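Local coordinates for ThermoDBP-single stranded DNA binding protein (Thermoproteus tenax, PDB 3TEK), which binds single-stranded DNA and probably takes the place of the canonical single-stranded DNA-binding protein in the Thermoproteales, at residues G38-R43 / D114-S119; G11-E16 / A61-E66; T120-D125 / G129-N134. All blocks are in the same frame, centred on the assembly; numbering follows the deposited sequence.

In the fold
All three contacts involve one antiparallel sheet of four strands, which lie in chain order: 13-20, 23-31, 116-124 and 131-142. Contact 2 sets the first strand against helix 52-68. Contact 1 sets the short helix 37-41 against the start of strand 116-124, and contact 3 pairs the rest of that strand with 131-142. Along the chain, contacts 1 and 2 interlock because their segments alternate, whereas contact 3 follows both. Centres of contacts 1 and 3 are 20 Å apart, and those of 2 and 3 are 12 Å apart. Leu-64 CD2 meets Leu-124 CD2 at 4.1 Å, joining contacts 2 and 3. All three lie within the single-stranded DNA-binding domain.

Contact 1. Residues G38-R43 / D114-S119; sequences GRLFGR and DIFMIS
Leu-40 and Phe-41 meet Phe-116 and Ile-118 in a small apolar cluster. It packs the short helix 37-41 against strand 116-124 of the four-stranded antiparallel sheet. All four residues are buried.

Leu-40 carries the centre of the contact. Its CB points toward the strand. From there CG lies opposite the backbone N (chi1 178°), which carries the branch out to the sheet. Of its two methyls, CD2 makes the contact. It comes to the edge of the Phe-116 ring, near the ring plane, with CE1 4.0 Å away. The two side chains cross at about a right angle. The same methyl lies 4.2 Å from Ile-118 CD1. It also rests over one face of the neighbouring Phe-41 ring, toward the rim and 3.6 Å above the plane. One methyl therefore touches three side chains.

Phe-116 reaches the helix with CG placed between its backbone N and carbonyl carbon (chi1 60°). This torsion swings the ring toward the helix, where CE1 meets Leu-40. Its ring also meets that of Phe-100, with the planes at about 35°.

Helix 83-108 closes in beside the cluster: Phe-41 touches Phe-93 and Lys-97, and Ile-118 touches Leu-96 and Trp-99. Ile-118 points toward the helix 37-41, and its CD1 approaches the Phe-41 ring obliquely, 4.3 Å from Phe-41 CZ.

Contact 2. Residues G11-E16 / A61-E66; sequences GEVRSE and AGSLRE
Val-13 and Ser-15 face Ser-63 and Glu-66 where an outer strand of the antiparallel sheet lies on helix 52-68. This is helix-on-sheet packing in an alpha+beta domain. The segment axes approach to 8.3 Å, with 42° between their directions.

The direct contacts are van der Waals. Val-13 places CG1 3.5 Å from Ser-63 OG; the methyl is anti to the backbone N (chi1 -176°). Ser-15 CB lies 3.6 Å from Ser-63 OG. Ser-15 OG comes alongside Glu-66 CB at 3.9 Å. Small side chains allow the close approach, with the CA atoms of Ser-15 and Ser-63 only 5.8 Å apart.

The hydroxyls have their own partners nearby. Ser-63 OG bonds to Ala-59 O, one turn back in the helix. Ser-15 OG bonds to Gln-67 NE2, so it too is tied to helix 52-68.

Two waters bridge the segments. One accepts from Ser-15 N and donates weakly to Glu-66 OE1. The glutamate chain bends at chi2 (-83°) on its way to this water. The other donates a weak bond to Ser-63 OG and sits 2.6 Å from Ser-15 OG.

Contact 3. Residues T120-D125 / G129-N134; sequences TELVLD and GELLWN
Thr-120 and Trp-133 meet diagonally across a beta hairpin formed by strands 116-124 and 131-142. Trp-133 NE1 donates to Thr-120 OG1 at 2.9 Å. The oxygen lies at the indole edge, almost exactly in the ring plane, but the N-H...O angle is bent to 143°. Threonine and tryptophan side chains cross at about a right angle.

Next to them, Glu-121 and Asn-134 lie side by side and point the same way. Asn-134 ND2 donates to Glu-121 OE1 at 2.9 Å. The bond leaves in the amide plane but meets the oxygen from above the carboxylate, and the two flat groups are 51° apart.

Apolar contacts occupy the sheet face bearing Leu-122, Leu-124, Leu-131 and Trp-133. Leu-122 CD2 approaches the indole obliquely, 4.0 Å from Trp-133 CD1. Leu-122 CB meets Leu-131 CD1 at 4.1 Å.

The backbone sets this register. Val-123 and Leu-132 form an antiparallel hydrogen-bonded pair, with reciprocal bonds between them. Asp-125 N donates to Glu-130 O at 2.7 Å, and Gly-129 N donates to Asp-125 O at 2.8 Å. Gly-129 and Glu-130 both face Asp-125, making a G1 beta bulge. The positive phi of Gly-129 (83°) suits glycine at its first position. Within the turn, Asp-125 OD1 accepts from Asp-127 N.

Thr-120 OG1 also bonds to Thr-138 OG1, holding the oxygen that receives the indole. Helix 83-108 packs on the leucine and tryptophan face through Phe-85, Leu-92 and Leu-96. Helix 52-68 adds Leu-56, Val-60 and Leu-64, while strand 23-31 pairs with the other edge of strand 116-124.

Contact 1. Residues G38-R43 / D114-S119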
ATOM      1  N   GLY A  38     -10.277   7.333   8.847  1.00 58.61           N
ATOM      2  CA  GLY A  38      -9.543   8.322   9.613  1.00 58.46           C
ATOM      3  C   GLY A  38      -8.105   7.901   9.913  1.00 60.98           C
ATOM      4  O   GLY A  38      -7.178   8.708   9.787  1.00 61.68           O
ATOM      5  N   ARG A  39      -7.912   6.655  10.338  1.00 59.91           N
ATOM      6  CA  ARG A  39      -6.569   6.164  10.691  1.00 63.47           C
ATOM      7  C   ARG A  39      -5.697   6.023   9.474  1.00 59.00           C
ATOM      8  O   ARG A  39      -4.535   6.411   9.477  1.00 58.05           O
ATOM      9  CB  ARG A  39      -6.631   4.793  11.362  1.00 68.64           C
ATOM     10  CG  ARG A  39      -7.220   4.769  12.761  1.00 76.93           C
ATOM     11  CD  ARG A  39      -7.118   3.349  13.359  1.00 81.97           C
ATOM     12  NE  ARG A  39      -5.813   2.715  13.132  1.00 86.14           N
ATOM     13  CZ  ARG A  39      -4.681   3.013  13.769  1.00 91.86           C
ATOM     14  NH1 ARG A  39      -4.642   3.959  14.707  1.00 94.43           N
ATOM     15  NH2 ARG A  39      -3.567   2.355  13.461  1.00 92.99           N
ATOM     16  N   LEU A  40      -6.267   5.445   8.428  1.00 55.74           N
ATOM     17  CA  LEU A  40      -5.486   5.078   7.256  1.00 54.50           C
ATOM     18  C   LEU A  40      -5.219   6.276   6.342  1.00 56.04           C
ATOM     19  O   LEU A  40      -4.082   6.480   5.899  1.00 55.43           O
ATOM     20  CB  LEU A  40      -6.185   3.968   6.468  1.00 51.41           C
ATOM     21  CG  LEU A  40      -5.464   3.524   5.184  1.00 52.83           C
ATOM     22  CD1 LEU A  40      -4.086   2.883   5.446  1.00 49.48           C
ATOM     23  CD2 LEU A  40      -6.419   2.603   4.403  1.00 50.54           C
ATOM     24  N   PHE A  41      -6.274   7.028   6.045  1.00 58.01           N
ATOM     25  CA  PHE A  41      -6.214   8.110   5.056  1.00 61.98           C
ATOM     26  C   PHE A  41      -6.245   9.502   5.669  1.00 67.32           C
ATOM     27  O   PHE A  41      -5.970  10.469   4.968  1.00 72.06           O
ATOM     28  CB  PHE A  41      -7.384   8.038   4.063  1.00 59.91           C
ATOM     29  CG  PHE A  41      -7.415   6.803   3.207  1.00 56.81           C
ATOM     30  CD1 PHE A  41      -6.337   6.454   2.407  1.00 55.84           C
ATOM     31  CD2 PHE A  41      -8.554   5.996   3.183  1.00 55.16           C
ATOM     32  CE1 PHE A  41      -6.393   5.308   1.602  1.00 54.28           C
ATOM     33  CE2 PHE A  41      -8.624   4.865   2.389  1.00 54.25           C
ATOM     34  CZ  PHE A  41      -7.537   4.511   1.599  1.00 54.79           C
ATOM     35  N   GLY A  42      -6.579   9.605   6.952  1.00 86.79           N
ATOM     36  CA  GLY A  42      -6.795  10.904   7.607  1.00 91.12           C
ATOM     37  C   GLY A  42      -5.793  11.247   8.698  1.00 93.41           C
ATOM     38  O   GLY A  42      -4.662  10.745   8.707  1.00 90.41           O
ATOM     39  N   ARG A  43      -6.219  12.089   9.639  1.00101.19           N
ATOM     40  CA  ARG A  43      -5.317  12.646  10.658  1.00106.74           C
ATOM     41  C   ARG A  43      -5.322  11.907  12.012  1.00106.97           C
ATOM     42  O   ARG A  43      -4.661  12.350  12.953  1.00105.85           O
ATOM     43  CB  ARG A  43      -5.645  14.128  10.882  1.00115.54           C
ATOM     44  CG  ARG A  43      -6.789  14.372  11.862  1.00124.19           C
ATOM     45  CD  ARG A  43      -7.525  15.660  11.562  1.00135.03           C
ATOM     46  NE  ARG A  43      -8.842  15.709  12.195  1.00142.64           N
ATOM     47  CZ  ARG A  43      -9.903  14.999  11.810  1.00147.04           C
ATOM     48  NH1 ARG A  43      -9.825  14.149  10.788  1.00145.95           N
ATOM     49  NH2 ARG A  43     -11.054  15.129  12.459  1.00154.77           N
ATOM     50  N   ASP A 114     -16.801   3.138  10.264  1.00 59.16           N
ATOM     51  CA  ASP A 114     -16.734   1.738   9.864  1.00 58.89           C
ATOM     52  C   ASP A 114     -15.283   1.231   9.754  1.00 56.84           C
ATOM     53  O   ASP A 114     -14.332   2.000   9.568  1.00 56.17           O
ATOM     54  CB  ASP A 114     -17.494   1.488   8.573  1.00 58.58           C
ATOM     55  CG  ASP A 114     -18.982   1.269   8.802  1.00 61.88           C
ATOM     56  OD1 ASP A 114     -19.447   1.164   9.970  1.00 62.42           O
ATOM     57  OD2 ASP A 114     -19.698   1.193   7.789  1.00 61.05           O
ATOM     58  N   ILE A 115     -15.131  -0.069   9.924  1.00 57.36           N
ATOM     59  CA  ILE A 115     -13.820  -0.704   9.947  1.00 57.56           C
ATOM     60  C   ILE A 115     -13.690  -1.591   8.726  1.00 55.42           C
ATOM     61  O   ILE A 115     -14.692  -2.079   8.209  1.00 52.13           O
ATOM     62  CB  ILE A 115     -13.626  -1.518  11.225  1.00 60.68           C
ATOM     63  CG1 ILE A 115     -13.681  -0.588  12.415  1.00 65.09           C
ATOM     64  CG2 ILE A 115     -12.272  -2.172  11.251  1.00 64.04           C
ATOM     65  CD1 ILE A 115     -12.649   0.497  12.367  1.00 67.43           C
ATOM     66  N   PHE A 116     -12.450  -1.786   8.267  1.00 54.55           N
ATOM     67  CA  PHE A 116     -12.173  -2.524   7.030  1.00 52.70           C
ATOM     68  C   PHE A 116     -10.688  -2.871   6.866  1.00 52.78           C
ATOM     69  O   PHE A 116      -9.825  -2.345   7.584  1.00 51.17           O
ATOM     70  CB  PHE A 116     -12.621  -1.706   5.808  1.00 50.50           C
ATOM     71  CG  PHE A 116     -11.938  -0.383   5.684  1.00 49.33           C
ATOM     72  CD1 PHE A 116     -10.661  -0.283   5.104  1.00 50.53           C
ATOM     73  CD2 PHE A 116     -12.541   0.768   6.159  1.00 48.58           C
ATOM     74  CE1 PHE A 116     -10.016   0.957   5.007  1.00 50.77           C
ATOM     75  CE2 PHE A 116     -11.903   2.010   6.084  1.00 49.38           C
ATOM     76  CZ  PHE A 116     -10.655   2.114   5.502  1.00 50.92           C
ATOM     77  N   MET A 117     -10.381  -3.679   5.882  1.00 30.00           N
ATOM     78  CA  MET A 117      -9.027  -3.789   5.427  1.00 30.00           C
ATOM     79  C   MET A 117      -8.955  -3.859   3.913  1.00 30.00           C
ATOM     80  O   MET A 117      -9.838  -4.363   3.269  1.00 30.00           O
ATOM     81  CB  MET A 117      -8.328  -4.967   6.069  1.00 20.00           C
ATOM     82  CG  MET A 117      -9.077  -6.211   6.012  1.00 20.00           C
ATOM     83  SD  MET A 117      -8.363  -7.481   7.026  1.00 20.00           S
ATOM     84  CE  MET A 117      -9.577  -8.707   6.801  1.00 20.00           C
ATOM     85  N   ILE A 118      -7.906  -3.317   3.350  1.00 53.22           N
ATOM     86  CA  ILE A 118      -7.745  -3.340   1.924  1.00 51.16           C
ATOM     87  C   ILE A 118      -6.569  -4.214   1.589  1.00 51.48           C
ATOM     88  O   ILE A 118      -5.543  -4.105   2.187  1.00 52.97           O
ATOM     89  CB  ILE A 118      -7.492  -1.949   1.415  1.00 50.81           C
ATOM     90  CG1 ILE A 118      -8.709  -1.098   1.693  1.00 51.89           C
ATOM     91  CG2 ILE A 118      -7.189  -1.942  -0.049  1.00 49.56           C
ATOM     92  CD1 ILE A 118      -8.479   0.326   1.570  1.00 51.21           C
ATOM     93  N   SER A 119      -6.738  -5.101   0.637  1.00 51.82           N
ATOM     94  CA  SER A 119      -5.605  -5.822   0.101  1.00 54.17           C
ATOM     95  C   SER A 119      -5.433  -5.381  -1.349  1.00 53.58           C
ATOM     96  O   SER A 119      -6.415  -5.258  -2.115  1.00 51.02           O
ATOM     97  CB  SER A 119      -5.806  -7.321   0.151  1.00 56.99           C
ATOM     98  OG  SER A 119      -6.826  -7.683  -0.752  1.00 63.57           O
TER

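Contact 2. Residues G11-E16 / A61-E66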
ATOM      1  N   GLY A  11      -2.375  -6.816   8.523  1.00 72.55           N
ATOM      2  CA  GLY A  11      -1.242  -5.955   8.173  1.00 63.70           C
ATOM      3  C   GLY A  11      -0.107  -6.766   7.540  1.00 71.22           C
ATOM      4  O   GLY A  11       1.071  -6.643   7.919  1.00 78.17           O
ATOM      5  N   GLU A  12      -0.462  -7.590   6.558  1.00 61.42           N
ATOM      6  CA  GLU A  12       0.438  -8.630   6.020  1.00 55.88           C
ATOM      7  C   GLU A  12       1.112  -8.127   4.738  1.00 46.39           C
ATOM      8  O   GLU A  12       0.478  -7.386   3.976  1.00 50.55           O
ATOM      9  CB  GLU A  12      -0.356  -9.882   5.662  1.00 58.13           C
ATOM     10  CG  GLU A  12       0.450 -11.080   5.199  1.00 66.36           C
ATOM     11  CD  GLU A  12      -0.407 -12.121   4.496  1.00 82.44           C
ATOM     12  OE1 GLU A  12      -1.543 -11.791   4.076  1.00 96.84           O
ATOM     13  OE2 GLU A  12       0.058 -13.275   4.362  1.00 82.63           O
ATOM     14  N   VAL A  13       2.369  -8.508   4.542  1.00 64.34           N
ATOM     15  CA  VAL A  13       3.099  -8.180   3.342  1.00 60.73           C
ATOM     16  C   VAL A  13       3.721  -9.444   2.788  1.00 57.45           C
ATOM     17  O   VAL A  13       4.378 -10.173   3.521  1.00 56.77           O
ATOM     18  CB  VAL A  13       4.228  -7.167   3.611  1.00 59.51           C
ATOM     19  CG1 VAL A  13       4.902  -6.766   2.288  1.00 58.20           C
ATOM     20  CG2 VAL A  13       3.693  -5.938   4.326  1.00 57.68           C
ATOM     21  N   ARG A  14       3.479  -9.717   1.509  1.00 54.87           N
ATOM     22  CA  ARG A  14       4.154 -10.809   0.807  1.00 56.14           C
ATOM     23  C   ARG A  14       4.779 -10.257  -0.482  1.00 50.89           C
ATOM     24  O   ARG A  14       4.234  -9.337  -1.071  1.00 46.98           O
ATOM     25  CB  ARG A  14       3.145 -11.906   0.447  1.00 63.48           C
ATOM     26  CG  ARG A  14       2.402 -12.542   1.618  1.00 71.83           C
ATOM     27  CD  ARG A  14       1.232 -13.426   1.121  1.00 81.60           C
ATOM     28  NE  ARG A  14       0.067 -12.631   0.688  1.00 90.64           N
ATOM     29  CZ  ARG A  14      -0.945 -13.097  -0.056  1.00 97.69           C
ATOM     30  NH1 ARG A  14      -0.971 -14.362  -0.492  1.00102.08           N
ATOM     31  NH2 ARG A  14      -1.937 -12.279  -0.387  1.00 98.57           N
ATOM     32  N   SER A  15       5.902 -10.837  -0.913  1.00 48.20           N
ATOM     33  CA  SER A  15       6.567 -10.414  -2.134  1.00 45.52           C
ATOM     34  C   SER A  15       7.231 -11.543  -2.933  1.00 47.50           C
ATOM     35  O   SER A  15       7.457 -12.653  -2.449  1.00 47.81           O
ATOM     36  CB  SER A  15       7.601  -9.346  -1.810  1.00 44.84           C
ATOM     37  OG  SER A  15       8.631  -9.858  -0.995  1.00 45.16           O
ATOM     38  N   GLU A  16       7.528 -11.246  -4.184  1.00 48.15           N
ATOM     39  CA  GLU A  16       8.368 -12.111  -5.005  1.00 48.90           C
ATOM     40  C   GLU A  16       9.001 -11.299  -6.117  1.00 47.64           C
ATOM     41  O   GLU A  16       8.564 -10.181  -6.429  1.00 45.93           O
ATOM     42  CB  GLU A  16       7.573 -13.284  -5.586  1.00 53.46           C
ATOM     43  CG  GLU A  16       6.410 -12.914  -6.497  1.00 54.56           C
ATOM     44  CD  GLU A  16       5.554 -14.126  -6.813  1.00 60.23           C
ATOM     45  OE1 GLU A  16       5.993 -14.984  -7.609  1.00 60.71           O
ATOM     46  OE2 GLU A  16       4.448 -14.229  -6.240  1.00 62.27           O
ATOM     47  N   ALA A  61      10.274  -1.612   2.203  1.00 42.23           N
ATOM     48  CA  ALA A  61      11.608  -1.866   2.779  1.00 43.66           C
ATOM     49  C   ALA A  61      11.704  -3.330   3.129  1.00 46.27           C
ATOM     50  O   ALA A  61      12.703  -3.972   2.813  1.00 48.77           O
ATOM     51  CB  ALA A  61      11.835  -1.020   4.027  1.00 45.06           C
ATOM     52  N   GLY A  62      10.648  -3.849   3.766  1.00 46.86           N
ATOM     53  CA  GLY A  62      10.555  -5.261   4.122  1.00 49.33           C
ATOM     54  C   GLY A  62      10.660  -6.179   2.914  1.00 48.69           C
ATOM     55  O   GLY A  62      11.396  -7.151   2.949  1.00 47.96           O
ATOM     56  N   SER A  63       9.932  -5.864   1.841  1.00 46.06           N
ATOM     57  CA  SER A  63      10.018  -6.669   0.616  1.00 44.99           C
ATOM     58  C   SER A  63      11.429  -6.606  -0.014  1.00 45.02           C
ATOM     59  O   SER A  63      11.919  -7.603  -0.526  1.00 45.42           O
ATOM     60  CB  SER A  63       8.963  -6.261  -0.400  1.00 44.88           C
ATOM     61  OG  SER A  63       7.648  -6.363   0.158  1.00 46.90           O
ATOM     62  N   LEU A  64      12.073  -5.450   0.028  1.00 43.69           N
ATOM     63  CA  LEU A  64      13.401  -5.346  -0.539  1.00 44.92           C
ATOM     64  C   LEU A  64      14.424  -6.217   0.212  1.00 46.50           C
ATOM     65  O   LEU A  64      15.255  -6.872  -0.401  1.00 45.72           O
ATOM     66  CB  LEU A  64      13.853  -3.885  -0.615  1.00 44.30           C
ATOM     67  CG  LEU A  64      13.201  -3.064  -1.743  1.00 42.93           C
ATOM     68  CD1 LEU A  64      13.387  -1.611  -1.498  1.00 43.31           C
ATOM     69  CD2 LEU A  64      13.720  -3.445  -3.144  1.00 42.53           C
ATOM     70  N   ARG A  65      14.335  -6.202   1.529  1.00 47.13           N
ATOM     71  CA  ARG A  65      15.135  -7.076   2.376  1.00 53.35           C
ATOM     72  C   ARG A  65      14.876  -8.547   2.092  1.00 54.52           C
ATOM     73  O   ARG A  65      15.822  -9.318   1.996  1.00 50.04           O
ATOM     74  CB  ARG A  65      14.849  -6.808   3.856  1.00 55.96           C
ATOM     75  CG  ARG A  65      15.376  -5.497   4.334  1.00 60.37           C
ATOM     76  CD  ARG A  65      15.303  -5.362   5.872  1.00 68.39           C
ATOM     77  NE  ARG A  65      14.980  -3.979   6.234  1.00 73.82           N
ATOM     78  CZ  ARG A  65      13.781  -3.534   6.615  1.00 76.40           C
ATOM     79  NH1 ARG A  65      12.748  -4.369   6.753  1.00 76.46           N
ATOM     80  NH2 ARG A  65      13.630  -2.241   6.896  1.00 78.92           N
ATOM     81  N   GLU A  66      13.594  -8.918   1.987  1.00 54.89           N
ATOM     82  CA  GLU A  66      13.185 -10.302   1.664  1.00 56.82           C
ATOM     83  C   GLU A  66      13.839 -10.775   0.380  1.00 56.27           C
ATOM     84  O   GLU A  66      14.530 -11.808   0.339  1.00 54.83           O
ATOM     85  CB  GLU A  66      11.675 -10.383   1.466  1.00 61.84           C
ATOM     86  CG  GLU A  66      10.891 -10.659   2.703  1.00 70.54           C
ATOM     87  CD  GLU A  66      10.840 -12.153   3.020  1.00 77.72           C
ATOM     88  OE1 GLU A  66      10.499 -12.955   2.108  1.00 79.81           O
ATOM     89  OE2 GLU A  66      11.136 -12.513   4.182  1.00 81.16           O
TER
HETATM   90  O   HOH W   1       7.306 -12.652   1.226  1.00 48.06           O
HETATM   91  O   HOH W   2       7.948  -9.371   1.508  1.00 50.00           O

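Contact 3. Residues T120-D125 / G129-N134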
ATOM      1  N   THR A 120      -4.192  -5.146  -1.721  1.00 49.66           N
ATOM      2  CA  THR A 120      -3.897  -4.752  -3.091  1.00 50.83           C
ATOM      3  C   THR A 120      -2.538  -5.285  -3.510  1.00 47.95           C
ATOM      4  O   THR A 120      -1.828  -5.907  -2.715  1.00 50.63           O
ATOM      5  CB  THR A 120      -3.994  -3.229  -3.260  1.00 51.55           C
ATOM      6  OG1 THR A 120      -3.950  -2.902  -4.672  1.00 53.15           O
ATOM      7  CG2 THR A 120      -2.891  -2.526  -2.452  1.00 52.91           C
ATOM      8  N   GLU A 121      -2.214  -5.104  -4.776  1.00 47.31           N
ATOM      9  CA  GLU A 121      -0.927  -5.519  -5.316  1.00 45.64           C
ATOM     10  C   GLU A 121      -0.218  -4.345  -5.949  1.00 43.40           C
ATOM     11  O   GLU A 121      -0.851  -3.515  -6.602  1.00 40.44           O
ATOM     12  CB  GLU A 121      -1.109  -6.579  -6.383  1.00 48.91           C
ATOM     13  CG  GLU A 121      -1.651  -7.880  -5.879  1.00 54.19           C
ATOM     14  CD  GLU A 121      -1.386  -9.037  -6.856  1.00 56.08           C
ATOM     15  OE1 GLU A 121      -0.813  -8.829  -7.966  1.00 56.76           O
ATOM     16  OE2 GLU A 121      -1.755 -10.155  -6.487  1.00 59.45           O
ATOM     17  N   LEU A 122       1.097  -4.299  -5.739  1.00 41.37           N
ATOM     18  CA  LEU A 122       1.999  -3.275  -6.279  1.00 41.98           C
ATOM     19  C   LEU A 122       3.195  -3.963  -6.963  1.00 41.28           C
ATOM     20  O   LEU A 122       3.601  -5.071  -6.556  1.00 40.65           O
ATOM     21  CB  LEU A 122       2.533  -2.377  -5.132  1.00 42.24           C
ATOM     22  CG  LEU A 122       1.551  -2.014  -3.988  1.00 44.75           C
ATOM     23  CD1 LEU A 122       2.253  -1.394  -2.791  1.00 45.17           C
ATOM     24  CD2 LEU A 122       0.450  -1.059  -4.502  1.00 44.20           C
ATOM     25  N   VAL A 123       3.750  -3.309  -7.983  1.00 40.45           N
ATOM     26  CA  VAL A 123       5.055  -3.717  -8.571  1.00 41.28           C
ATOM     27  C   VAL A 123       6.033  -2.541  -8.395  1.00 40.97           C
ATOM     28  O   VAL A 123       5.760  -1.415  -8.825  1.00 41.89           O
ATOM     29  CB  VAL A 123       4.923  -4.097 -10.070  1.00 41.49           C
ATOM     30  CG1 VAL A 123       6.323  -4.429 -10.727  1.00 41.94           C
ATOM     31  CG2 VAL A 123       3.991  -5.293 -10.241  1.00 42.32           C
ATOM     32  N   LEU A 124       7.131  -2.786  -7.706  1.00 40.94           N
ATOM     33  CA  LEU A 124       8.152  -1.769  -7.523  1.00 41.65           C
ATOM     34  C   LEU A 124       9.284  -2.039  -8.487  1.00 42.09           C
ATOM     35  O   LEU A 124       9.826  -3.141  -8.500  1.00 41.81           O
ATOM     36  CB  LEU A 124       8.689  -1.775  -6.101  1.00 42.75           C
ATOM     37  CG  LEU A 124       9.955  -0.931  -5.795  1.00 44.10           C
ATOM     38  CD1 LEU A 124       9.677   0.566  -5.898  1.00 43.60           C
ATOM     39  CD2 LEU A 124      10.486  -1.286  -4.422  1.00 42.95           C
ATOM     40  N   ASP A 125       9.670  -1.017  -9.249  1.00 42.53           N
ATOM     41  CA  ASP A 125      10.930  -1.064 -10.003  1.00 44.31           C
ATOM     42  C   ASP A 125      12.039  -0.554  -9.071  1.00 45.08           C
ATOM     43  O   ASP A 125      12.109   0.637  -8.804  1.00 44.43           O
ATOM     44  CB  ASP A 125      10.831  -0.189 -11.277  1.00 46.80           C
ATOM     45  CG  ASP A 125      12.083  -0.258 -12.140  1.00 50.32           C
ATOM     46  OD1 ASP A 125      13.194  -0.521 -11.605  1.00 54.95           O
ATOM     47  OD2 ASP A 125      11.975  -0.036 -13.359  1.00 53.08           O
ATOM     48  N   GLY A 129      12.727   3.389  -8.600  1.00 44.71           N
ATOM     49  CA  GLY A 129      11.876   3.687  -7.457  1.00 44.81           C
ATOM     50  C   GLY A 129      10.420   3.827  -7.869  1.00 45.08           C
ATOM     51  O   GLY A 129       9.589   4.202  -7.058  1.00 45.97           O
ATOM     52  N   GLU A 130      10.123   3.492  -9.124  1.00 45.99           N
ATOM     53  CA  GLU A 130       8.778   3.537  -9.653  1.00 46.24           C
ATOM     54  C   GLU A 130       7.900   2.445  -9.058  1.00 45.83           C
ATOM     55  O   GLU A 130       8.146   1.253  -9.144  1.00 41.28           O
ATOM     56  CB  GLU A 130       8.749   3.405 -11.176  1.00 48.57           C
ATOM     57  CG  GLU A 130       7.318   3.433 -11.763  1.00 53.62           C
ATOM     58  CD  GLU A 130       7.279   3.605 -13.292  1.00 57.59           C
ATOM     59  OE1 GLU A 130       8.032   2.914 -14.006  1.00 60.90           O
ATOM     60  OE2 GLU A 130       6.476   4.427 -13.776  1.00 64.80           O
ATOM     61  N   LEU A 131       6.805   2.893  -8.604  1.00 45.07           N
ATOM     62  CA  LEU A 131       5.845   2.072  -7.914  1.00 47.15           C
ATOM     63  C   LEU A 131       4.578   1.962  -8.799  1.00 48.12           C
ATOM     64  O   LEU A 131       3.998   2.985  -9.186  1.00 49.83           O
ATOM     65  CB  LEU A 131       5.573   2.796  -6.603  1.00 49.08           C
ATOM     66  CG  LEU A 131       4.835   2.194  -5.433  1.00 50.55           C
ATOM     67  CD1 LEU A 131       5.166   0.704  -5.297  1.00 50.90           C
ATOM     68  CD2 LEU A 131       5.175   2.948  -4.111  1.00 51.05           C
ATOM     69  N   LEU A 132       4.117   0.801  -9.242  1.00 47.76           N
ATOM     70  CA  LEU A 132       2.939   0.668 -10.115  1.00 47.74           C
ATOM     71  C   LEU A 132       1.846  -0.021  -9.311  1.00 47.33           C
ATOM     72  O   LEU A 132       2.089  -1.010  -8.610  1.00 46.97           O
ATOM     73  CB  LEU A 132       3.274  -0.115 -11.407  1.00 48.54           C
ATOM     74  CG  LEU A 132       4.417   0.461 -12.276  1.00 51.19           C
ATOM     75  CD1 LEU A 132       5.036  -0.592 -13.201  1.00 50.32           C
ATOM     76  CD2 LEU A 132       3.997   1.748 -13.074  1.00 53.00           C
ATOM     77  N   TRP A 133       0.654   0.553  -9.341  1.00 47.16           N
ATOM     78  CA  TRP A 133      -0.490   0.004  -8.629  1.00 47.39           C
ATOM     79  C   TRP A 133      -1.224  -0.966  -9.560  1.00 49.17           C
ATOM     80  O   TRP A 133      -1.611  -0.573 -10.645  1.00 48.83           O
ATOM     81  CB  TRP A 133      -1.430   1.135  -8.254  1.00 48.58           C
ATOM     82  CG  TRP A 133      -2.628   0.726  -7.484  1.00 47.96           C
ATOM     83  CD1 TRP A 133      -2.810  -0.410  -6.742  1.00 47.53           C
ATOM     84  CD2 TRP A 133      -3.814   1.487  -7.341  1.00 49.53           C
ATOM     85  NE1 TRP A 133      -4.049  -0.404  -6.170  1.00 48.25           N
ATOM     86  CE2 TRP A 133      -4.693   0.748  -6.524  1.00 49.24           C
ATOM     87  CE3 TRP A 133      -4.228   2.711  -7.839  1.00 52.03           C
ATOM     88  CZ2 TRP A 133      -5.959   1.202  -6.185  1.00 50.71           C
ATOM     89  CZ3 TRP A 133      -5.519   3.168  -7.513  1.00 54.05           C
ATOM     90  CH2 TRP A 133      -6.359   2.407  -6.694  1.00 52.20           C
ATOM     91  N   ASN A 134      -1.395  -2.217  -9.117  1.00 49.66           N
ATOM     92  CA  ASN A 134      -2.152  -3.245  -9.840  1.00 52.12           C
ATOM     93  C   ASN A 134      -3.592  -3.151  -9.357  1.00 51.48           C
ATOM     94  O   ASN A 134      -4.036  -3.985  -8.564  1.00 49.83           O
ATOM     95  CB  ASN A 134      -1.521  -4.620  -9.550  1.00 55.23           C
ATOM     96  CG  ASN A 134      -1.993  -5.735 -10.486  1.00 60.12           C
ATOM     97  OD1 ASN A 134      -2.480  -5.499 -11.590  1.00 65.05           O
ATOM     98  ND2 ASN A 134      -1.803  -6.986 -10.037  1.00 61.02           N
TER
HETATM   99  O   HOH W   3      10.432   2.925 -13.823  1.00 50.85           O